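PDB 1IUJ: antibiotic biosynthesis monooxygenase from Thermus thermophilus, which is of unknown function but may act as a monooxygenase, and binds zinc ions in the crystal. Local coordinates for residues I36-L41 against Y50-L55; A15-E20 against T80-A85; T4-P9 against G88-E93. All coordinates share one frame; numbering follows the deposited sequence.

Contacts 1 and 3 are the two outer strand pairings of one antiparallel sheet: Y50-L55 pairs with I36-L41 on one flank, while its other flank bonds to T4-P9, which pairs in turn with G88-E93. Contact 1 is buried and mostly apolar. Contact 3 is partly exposed and mixes a similar backbone ladder with charged and amide side chains. Both reach the second subunit. Contact 2, about 17 Å from contact 1 and 14 Å from contact 3 between centres, is smaller and has no hydrogen bond across it; there a loop leans on helix 15-29. Phe18 of that helix ties the three together, packing on Tyr50 of contact 1 and Ile8 of contact 3.

Contact 1. Residues I36-L41 against Y50-L55; sequences IRNLVL and YVVMTL
Arg37 and Leu55 form the first hydrogen-bonded pair of an antiparallel ladder that continues through Leu39-Met53 and Leu41-Val51. Leu55 N meets Arg37 O at 2.8 Å in a nearly straight bond (178°), and Leu39 N reaches Met53 O at the same 2.8 Å. At the start of I36-L41 the ladder is disturbed by a classic beta bulge: Leu55 O accepts both Ile36 N at 3.0 Å and Arg37 N at 3.3 Å, the two donors approaching from the same face of its carbonyl plane. This beta hairpin of strands 35-43 and 50-56 belongs to the ferredoxin-like sheet of the dimeric alpha-beta barrel family, and Leu39 to Leu41 also pair with a strand of the second subunit. Apolar side chains dominate the face of Leu39, Leu41, Val51, Met53 and Leu55. Met53 runs out extended and then bends at its last torsion (chi3 61°), which brings CE alongside Leu39 CD1 at a tight 3.4 Å; Met53 also packs on Met53 of the second subunit. Polar contacts are few on the opposite face, where Phe22 of helix 15-29 covers Asn38, Val40 and Val52. Asn38 ND2 gives Thr54 OG1 a short but bent, weak bond (2.7 Å, 128°). Val40 CG1 sits at the edge of the Tyr50 ring, 4.0 Å from Tyr50 CD2, while the hydroxyl of that ring bonds to Glu19.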
loop_
_atom_site.group_PDB
_atom_site.type_symbol
_atom_site.label_atom_id
_atom_site.label_comp_id
_atom_site.label_asym_id
_atom_site.label_seq_id
_atom_site.Cartn_x
_atom_site.Cartn_y
_atom_site.Cartn_z
ATOM N N ILE B 36 6.788 12.007 -4.562
ATOM C CA ILE B 36 6.626 12.275 -3.145
ATOM C C ILE B 36 7.411 11.273 -2.273
ATOM O O ILE B 36 8.229 11.695 -1.414
ATOM C CB ILE B 36 5.131 12.348 -2.720
ATOM C CG1 ILE B 36 4.431 13.527 -3.423
ATOM C CG2 ILE B 36 5.072 12.571 -1.221
ATOM C CD1 ILE B 36 2.937 13.530 -3.273
ATOM N N ARG B 37 7.166 9.966 -2.434
ATOM C CA ARG B 37 7.737 8.958 -1.514
ATOM C C ARG B 37 7.725 7.578 -2.139
ATOM O O ARG B 37 6.823 7.280 -2.910
ATOM C CB ARG B 37 6.967 8.928 -0.197
ATOM C CG ARG B 37 7.569 8.107 0.920
ATOM C CD ARG B 37 6.815 8.304 2.178
ATOM N NE ARG B 37 7.462 7.655 3.313
ATOM C CZ ARG B 37 6.955 7.673 4.527
ATOM N NH1 ARG B 37 5.794 8.291 4.752
ATOM N NH2 ARG B 37 7.584 7.045 5.512
ATOM N N ASN B 38 8.742 6.759 -1.844
ATOM C CA ASN B 38 8.770 5.363 -2.300
ATOM C C ASN B 38 9.021 4.456 -1.107
ATOM O O ASN B 38 9.900 4.725 -0.297
ATOM C CB ASN B 38 9.876 5.145 -3.354
ATOM C CG ASN B 38 9.916 3.715 -3.897
ATOM O OD1 ASN B 38 10.815 2.921 -3.555
ATOM N ND2 ASN B 38 8.972 3.386 -4.761
ATOM N N LEU B 39 8.282 3.359 -1.007
ATOM C CA LEU B 39 8.535 2.369 0.047
ATOM C C LEU B 39 8.613 1.000 -0.568
ATOM O O LEU B 39 7.847 0.678 -1.485
ATOM C CB LEU B 39 7.460 2.407 1.121
ATOM C CG LEU B 39 7.283 3.748 1.828
ATOM C CD1 LEU B 39 6.229 4.635 1.149
ATOM C CD2 LEU B 39 6.952 3.506 3.278
ATOM N N VAL B 40 9.579 0.199 -0.129
ATOM C CA VAL B 40 9.607 -1.181 -0.537
ATOM C C VAL B 40 9.204 -2.014 0.675
ATOM O O VAL B 40 9.747 -1.850 1.773
ATOM C CB VAL B 40 10.995 -1.604 -1.045
ATOM C CG1 VAL B 40 10.952 -3.069 -1.531
ATOM C CG2 VAL B 40 11.524 -0.620 -2.143
ATOM N N LEU B 41 8.218 -2.868 0.466
ATOM C CA LEU B 41 7.522 -3.560 1.560
ATOM C C LEU B 41 7.703 -5.062 1.428
ATOM O O LEU B 41 7.290 -5.675 0.451
ATOM C CB LEU B 41 6.027 -3.187 1.516
ATOM C CG LEU B 41 5.671 -1.733 1.622
ATOM C CD1 LEU B 41 4.167 -1.561 1.497
ATOM C CD2 LEU B 41 6.152 -1.096 2.931
ATOM N N TYR B 50 6.236 -9.076 -2.580
ATOM C CA TYR B 50 6.699 -7.735 -2.190
ATOM C C TYR B 50 5.748 -6.704 -2.797
ATOM O O TYR B 50 5.136 -6.973 -3.839
ATOM C CB TYR B 50 8.125 -7.484 -2.747
ATOM C CG TYR B 50 9.262 -7.914 -1.833
ATOM C CD1 TYR B 50 9.576 -9.260 -1.658
ATOM C CD2 TYR B 50 10.013 -6.962 -1.152
ATOM C CE1 TYR B 50 10.648 -9.638 -0.820
ATOM C CE2 TYR B 50 11.080 -7.330 -0.302
ATOM C CZ TYR B 50 11.365 -8.662 -0.150
ATOM O OH TYR B 50 12.406 -9.018 0.712
ATOM N N VAL B 51 5.635 -5.557 -2.139
ATOM C CA VAL B 51 4.963 -4.381 -2.732
ATOM C C VAL B 51 5.887 -3.195 -2.816
ATOM O O VAL B 51 6.448 -2.761 -1.831
ATOM C CB VAL B 51 3.622 -4.022 -2.007
ATOM C CG1 VAL B 51 3.039 -2.725 -2.551
ATOM C CG2 VAL B 51 2.627 -5.128 -2.218
ATOM N N VAL B 52 6.027 -2.635 -4.021
ATOM C CA VAL B 52 6.742 -1.373 -4.163
ATOM C C VAL B 52 5.639 -0.326 -4.244
ATOM O O VAL B 52 4.826 -0.309 -5.202
ATOM C CB VAL B 52 7.600 -1.326 -5.411
ATOM C CG1 VAL B 52 8.171 0.090 -5.580
ATOM C CG2 VAL B 52 8.686 -2.428 -5.413
ATOM N N MET B 53 5.624 0.558 -3.259
ATOM C CA MET B 53 4.552 1.537 -3.148
ATOM C C MET B 53 5.128 2.905 -3.420
ATOM O O MET B 53 6.108 3.313 -2.779
ATOM C CB MET B 53 3.959 1.534 -1.745
ATOM C CG MET B 53 2.834 2.522 -1.633
ATOM S SD MET B 53 2.051 2.356 -0.064
ATOM C CE MET B 53 3.368 2.736 1.042
ATOM N N THR B 54 4.519 3.630 -4.341
ATOM C CA THR B 54 5.074 4.922 -4.719
ATOM C C THR B 54 3.995 5.965 -4.698
ATOM O O THR B 54 2.877 5.718 -5.178
ATOM C CB THR B 54 5.704 4.836 -6.096
ATOM O OG1 THR B 54 6.689 3.789 -6.113
ATOM C CG2 THR B 54 6.503 6.152 -6.408
ATOM N N LEU B 55 4.297 7.086 -4.045
ATOM C CA LEU B 55 3.362 8.198 -3.872
ATOM C C LEU B 55 3.753 9.318 -4.810
ATOM O O LEU B 55 4.919 9.716 -4.837
ATOM C CB LEU B 55 3.430 8.722 -2.429
ATOM C CG LEU B 55 2.660 7.976 -1.342
ATOM C CD1 LEU B 55 3.107 6.512 -1.225
ATOM C CD2 LEU B 55 2.896 8.753 -0.024
#

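Contact 2. Residues A15-E20 against T80-A85; sequences AEQFEE and TLPKEA
Phe18 and Leu81 are the residues whose CA atoms come nearest, 7.2 Å from Phe18 CA to Leu81 CA. The helical segment A15-E20, held by bonds such as Glu19 N to Ala15 O at 2.9 Å, meets a segment that is loop at Leu81 and Pro82 and closes into a 3-10 turn at Lys83 to Ala85. No hydrogen bond crosses between them, and the contact rests on a few side chains near the start of helix 15-29. Leu81 points at the helix and spreads its two methyls along the Gln17 amide: CD1 lies 3.4 Å from Gln17 OE1, and CD2 lies 3.7 Å from Gln17 NE2. Gln17 comes from the opposite direction, its CG anti to the backbone N (chi1 -165°) and the chain extended beyond, which carries the amide across to the loop. Within the ferredoxin-like fold this joins the first helix to the long connection between helix 69-74 and the last strand of the sheet, 91-100. The second methyl of Leu81 also meets the helix backbone, CD2 lying 4.1 Å from Phe18 CA, and Leu81 packs on Phe86 as well. The Phe18 ring turns to Val10 and Tyr50. Toward Thr80 the fit is slack: Gln17 NE2 stands 3.7 Å from Thr80 O without a bond, and the Thr80 hydroxyl is hydrogen-bonded instead to the backbone oxygen of Arg77.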
loop_
_atom_site.group_PDB
_atom_site.type_symbol
_atom_site.label_atom_id
_atom_site.label_comp_id
_atom_site.label_asym_id
_atom_site.label_seq_id
_atom_site.Cartn_x
_atom_site.Cartn_y
_atom_site.Cartn_z
ATOM N N ALA B 15 15.214 -12.570 -2.474
ATOM C CA ALA B 15 14.738 -11.382 -1.774
ATOM C C ALA B 15 15.834 -10.327 -1.552
ATOM O O ALA B 15 15.621 -9.146 -1.806
ATOM C CB ALA B 15 14.099 -11.779 -0.445
ATOM N N GLU B 16 17.002 -10.755 -1.070
ATOM C CA GLU B 16 18.122 -9.838 -0.883
ATOM C C GLU B 16 18.603 -9.163 -2.186
ATOM O O GLU B 16 18.837 -7.943 -2.234
ATOM C CB GLU B 16 19.263 -10.556 -0.142
ATOM C CG GLU B 16 20.541 -9.746 -0.017
ATOM C CD GLU B 16 21.654 -10.507 0.693
ATOM O OE1 GLU B 16 21.528 -11.744 0.867
ATOM O OE2 GLU B 16 22.656 -9.862 1.080
ATOM N N GLN B 17 18.749 -9.952 -3.248
ATOM C CA GLN B 17 19.161 -9.406 -4.518
ATOM C C GLN B 17 18.104 -8.441 -5.061
ATOM O O GLN B 17 18.461 -7.387 -5.600
ATOM C CB GLN B 17 19.461 -10.508 -5.533
ATOM C CG GLN B 17 20.226 -9.993 -6.735
ATOM C CD GLN B 17 20.124 -10.901 -7.937
ATOM O OE1 GLN B 17 19.859 -12.091 -7.798
ATOM N NE2 GLN B 17 20.317 -10.336 -9.125
ATOM N N PHE B 18 16.825 -8.805 -4.898
ATOM C CA PHE B 18 15.722 -7.941 -5.295
ATOM C C PHE B 18 15.819 -6.618 -4.543
ATOM O O PHE B 18 15.726 -5.558 -5.146
ATOM C CB PHE B 18 14.368 -8.616 -5.013
ATOM C CG PHE B 18 13.202 -7.706 -5.206
ATOM C CD1 PHE B 18 12.661 -7.548 -6.459
ATOM C CD2 PHE B 18 12.669 -6.974 -4.132
ATOM C CE1 PHE B 18 11.589 -6.695 -6.670
ATOM C CE2 PHE B 18 11.602 -6.114 -4.316
ATOM C CZ PHE B 18 11.056 -5.971 -5.600
ATOM N N GLU B 19 16.020 -6.682 -3.228
ATOM C CA GLU B 19 16.106 -5.456 -2.432
ATOM C C GLU B 19 17.292 -4.572 -2.850
ATOM O O GLU B 19 17.160 -3.345 -2.925
ATOM C CB GLU B 19 16.160 -5.788 -0.934
ATOM C CG GLU B 19 14.822 -6.264 -0.366
ATOM C CD GLU B 19 14.845 -6.466 1.135
ATOM O OE1 GLU B 19 15.667 -5.816 1.836
ATOM O OE2 GLU B 19 14.021 -7.263 1.621
ATOM N N GLU B 20 18.426 -5.221 -3.130
ATOM C CA GLU B 20 19.679 -4.551 -3.497
ATOM C C GLU B 20 19.463 -3.884 -4.838
ATOM O O GLU B 20 19.804 -2.715 -5.020
ATOM C CB GLU B 20 20.817 -5.584 -3.607
ATOM C CG GLU B 20 22.164 -5.177 -3.000
ATOM C CD GLU B 20 23.121 -6.367 -2.777
ATOM O OE1 GLU B 20 24.364 -6.150 -2.685
ATOM O OE2 GLU B 20 22.650 -7.529 -2.705
ATOM N N THR B 80 18.497 -7.847 -14.282
ATOM C CA THR B 80 19.570 -8.689 -13.736
ATOM C C THR B 80 19.016 -9.854 -12.926
ATOM O O THR B 80 19.696 -10.872 -12.772
ATOM C CB THR B 80 20.634 -7.899 -12.893
ATOM O OG1 THR B 80 20.028 -7.317 -11.731
ATOM C CG2 THR B 80 21.194 -6.698 -13.649
ATOM N N LEU B 81 17.799 -9.702 -12.395
ATOM C CA LEU B 81 17.131 -10.807 -11.712
ATOM C C LEU B 81 16.627 -11.825 -12.734
ATOM O O LEU B 81 15.856 -11.482 -13.638
ATOM C CB LEU B 81 15.963 -10.308 -10.851
ATOM C CG LEU B 81 16.138 -9.942 -9.371
ATOM C CD1 LEU B 81 16.663 -11.097 -8.532
ATOM C CD2 LEU B 81 16.984 -8.681 -9.154
ATOM N N PRO B 82 17.039 -13.082 -12.589
ATOM C CA PRO B 82 16.610 -14.137 -13.516
ATOM C C PRO B 82 15.090 -14.333 -13.538
ATOM O O PRO B 82 14.436 -14.102 -12.523
ATOM C CB PRO B 82 17.301 -15.390 -12.963
ATOM C CG PRO B 82 17.615 -15.064 -11.554
ATOM C CD PRO B 82 17.938 -13.594 -11.534
ATOM N N LYS B 83 14.534 -14.751 -14.676
ATOM C CA LYS B 83 13.091 -15.035 -14.748
ATOM C C LYS B 83 12.651 -15.992 -13.643
ATOM O O LYS B 83 11.535 -15.907 -13.124
ATOM C CB LYS B 83 12.700 -15.604 -16.113
ATOM C CG LYS B 83 11.499 -14.904 -16.738
ATOM C CD LYS B 83 10.261 -15.780 -16.804
ATOM C CE LYS B 83 9.114 -15.011 -17.457
ATOM N NZ LYS B 83 8.126 -15.870 -18.177
ATOM N N GLU B 84 13.552 -16.902 -13.278
ATOM C CA GLU B 84 13.270 -17.935 -12.295
ATOM C C GLU B 84 13.055 -17.381 -10.892
ATOM O O GLU B 84 12.517 -18.080 -10.041
ATOM C CB GLU B 84 14.421 -18.944 -12.272
ATOM C CG GLU B 84 14.552 -19.765 -13.552
ATOM C CD GLU B 84 15.272 -19.059 -14.689
ATOM O OE1 GLU B 84 15.388 -19.680 -15.767
ATOM O OE2 GLU B 84 15.714 -17.897 -14.526
ATOM N N ALA B 85 13.486 -16.146 -10.656
ATOM C CA ALA B 85 13.367 -15.514 -9.349
ATOM C C ALA B 85 11.900 -15.266 -8.977
ATOM O O ALA B 85 11.594 -15.065 -7.813
ATOM C CB ALA B 85 14.131 -14.201 -9.305
#

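Contact 3. Residues T4-P9 against G88-E93; sequences TMNRIP and GPNRLE
Arg7 and Arg91 face each other as a hydrogen-bonded pair at one end of the ladder, with Arg7 N 2.8 Å from Arg91 O. Met5 and Glu93 form the next such pair, Met5 N to Glu93 O also at 2.8 Å, Asn6-Leu92 between them being non-hydrogen-bonded. Packing is close where the ladder gives way to loop. Asn90 OD1 is wedged against Ile8, 3.3 Å from Ile8 CG2, and lies 3.5 Å from Pro9 CD. Asn90 CG is anti to its carbonyl carbon (chi1 -60°), which swings the amide over to that apolar corner. Pro9 CG rests 3.4 Å from Gly88 O. Here the first strand of the chain, 2-8, meets the last, 91-100, as in the antiparallel ferredoxin-like sheet of this family; 91-100 is outermost within the chain. The solvent side is looser: Pro89, Arg91 and Leu92 are exposed, the end of Arg91 leads away, and Leu92 CD1 touches Thr4 CB at 3.9 Å. Asn6 ND2 meets Asn90 CB, not its amide, and the two amide planes stand at right angles. A zinc ion lies about 4 Å from the nearest atom of the Asn6 side chain. On the face of Met5 and Arg7, a water accepts from Arg7 NH1, in the guanidinium plane, and donates to Glu93 OE2 at 2.7 Å. Both charges form salt bridges across the dimer, Arg7 with Glu93 of the second subunit and Glu93 with its Arg7.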
loop_
_atom_site.group_PDB
_atom_site.type_symbol
_atom_site.label_atom_id
_atom_site.label_comp_id
_atom_site.label_asym_id
_atom_site.label_seq_id
_atom_site.Cartn_x
_atom_site.Cartn_y
_atom_site.Cartn_z
ATOM N N THR B 4 0.834 4.164 -6.636
ATOM C CA THR B 4 0.965 2.861 -7.308
ATOM C C THR B 4 1.467 1.812 -6.336
ATOM O O THR B 4 2.251 2.116 -5.433
ATOM C CB THR B 4 1.904 2.889 -8.520
ATOM O OG1 THR B 4 3.215 3.325 -8.116
ATOM C CG2 THR B 4 1.458 3.896 -9.544
ATOM N N MET B 5 0.961 0.602 -6.496
ATOM C CA MET B 5 1.482 -0.552 -5.768
ATOM C C MET B 5 1.841 -1.618 -6.781
ATOM O O MET B 5 0.979 -2.139 -7.479
ATOM C CB MET B 5 0.457 -1.078 -4.762
ATOM C CG MET B 5 0.144 -0.084 -3.695
ATOM S SD MET B 5 -0.822 -0.867 -2.404
ATOM C CE MET B 5 -1.162 0.555 -1.507
ATOM N N ASN B 6 3.134 -1.925 -6.880
ATOM C CA ASN B 6 3.596 -2.925 -7.829
ATOM C C ASN B 6 3.853 -4.167 -7.027
ATOM O O ASN B 6 4.771 -4.179 -6.183
ATOM C CB ASN B 6 4.866 -2.431 -8.485
ATOM C CG ASN B 6 5.176 -3.137 -9.814
ATOM O OD1 ASN B 6 6.219 -2.852 -10.435
ATOM N ND2 ASN B 6 4.308 -4.022 -10.259
ATOM N N ARG B 7 3.013 -5.175 -7.244
ATOM C CA ARG B 7 3.107 -6.446 -6.510
ATOM C C ARG B 7 4.010 -7.394 -7.280
ATOM O O ARG B 7 3.708 -7.777 -8.412
ATOM C CB ARG B 7 1.705 -7.055 -6.326
ATOM C CG ARG B 7 0.670 -6.083 -5.681
ATOM C CD ARG B 7 -0.736 -6.632 -5.742
ATOM N NE ARG B 7 -0.890 -7.917 -5.063
ATOM C CZ ARG B 7 -0.999 -8.046 -3.739
ATOM N NH1 ARG B 7 -0.975 -6.977 -2.948
ATOM N NH2 ARG B 7 -1.135 -9.253 -3.205
ATOM N N ILE B 8 5.137 -7.753 -6.663
ATOM C CA ILE B 8 6.198 -8.488 -7.345
ATOM C C ILE B 8 6.423 -9.780 -6.580
ATOM O O ILE B 8 6.907 -9.738 -5.442
ATOM C CB ILE B 8 7.462 -7.615 -7.431
ATOM C CG1 ILE B 8 7.154 -6.338 -8.253
ATOM C CG2 ILE B 8 8.631 -8.428 -8.019
ATOM C CD1 ILE B 8 8.150 -5.237 -8.060
ATOM N N PRO B 9 6.063 -10.924 -7.176
ATOM C CA PRO B 9 6.151 -12.205 -6.491
ATOM C C PRO B 9 7.555 -12.773 -6.604
ATOM O O PRO B 9 7.786 -13.741 -7.342
ATOM C CB PRO B 9 5.126 -13.076 -7.250
ATOM C CG PRO B 9 5.175 -12.536 -8.643
ATOM C CD PRO B 9 5.511 -11.067 -8.538
ATOM N N GLY B 88 5.586 -15.435 -11.023
ATOM C CA GLY B 88 4.594 -14.935 -11.956
ATOM C C GLY B 88 4.880 -13.501 -12.352
ATOM O O GLY B 88 5.883 -12.935 -11.904
ATOM N N PRO B 89 4.011 -12.901 -13.172
ATOM C CA PRO B 89 4.164 -11.499 -13.564
ATOM C C PRO B 89 3.900 -10.598 -12.376
ATOM O O PRO B 89 3.240 -11.003 -11.406
ATOM C CB PRO B 89 3.072 -11.297 -14.638
ATOM C CG PRO B 89 2.085 -12.354 -14.387
ATOM C CD PRO B 89 2.826 -13.528 -13.797
ATOM N N ASN B 90 4.431 -9.392 -12.455
ATOM C CA ASN B 90 4.112 -8.386 -11.469
ATOM C C ASN B 90 2.675 -7.998 -11.698
ATOM O O ASN B 90 2.146 -8.168 -12.801
ATOM C CB ASN B 90 5.043 -7.217 -11.625
ATOM C CG ASN B 90 6.490 -7.631 -11.425
ATOM O OD1 ASN B 90 6.770 -8.614 -10.720
ATOM N ND2 ASN B 90 7.404 -6.921 -12.056
ATOM N N ARG B 91 2.033 -7.517 -10.644
ATOM C CA ARG B 91 0.677 -6.983 -10.755
ATOM C C ARG B 91 0.685 -5.559 -10.247
ATOM O O ARG B 91 0.937 -5.303 -9.063
ATOM C CB ARG B 91 -0.314 -7.849 -9.976
ATOM C CG ARG B 91 -0.589 -9.167 -10.677
ATOM C CD ARG B 91 -1.032 -9.023 -12.146
ATOM N NE ARG B 91 -0.764 -10.208 -12.969
ATOM C CZ ARG B 91 -1.302 -11.427 -12.775
ATOM N NH1 ARG B 91 -0.997 -12.428 -13.598
ATOM N NH2 ARG B 91 -2.142 -11.657 -11.766
ATOM N N LEU B 92 0.391 -4.638 -11.158
ATOM C CA LEU B 92 0.380 -3.219 -10.825
ATOM C C LEU B 92 -1.047 -2.727 -10.507
ATOM O O LEU B 92 -1.972 -2.953 -11.296
ATOM C CB LEU B 92 0.980 -2.413 -11.983
ATOM C CG LEU B 92 1.018 -0.882 -11.829
ATOM C CD1 LEU B 92 1.907 -0.361 -10.691
ATOM C CD2 LEU B 92 1.457 -0.217 -13.161
ATOM N N GLU B 93 -1.188 -2.067 -9.354
ATOM C CA GLU B 93 -2.436 -1.456 -8.902
ATOM C C GLU B 93 -2.205 0.057 -8.753
ATOM O O GLU B 93 -1.080 0.484 -8.452
ATOM C CB GLU B 93 -2.802 -2.015 -7.542
ATOM C CG GLU B 93 -3.139 -3.493 -7.536
ATOM C CD GLU B 93 -3.875 -3.882 -6.270
ATOM O OE1 GLU B 93 -5.036 -4.297 -6.409
ATOM O OE2 GLU B 93 -3.276 -3.765 -5.198
HETATM O O HOH W 1 -1.097 -4.018 -3.548
#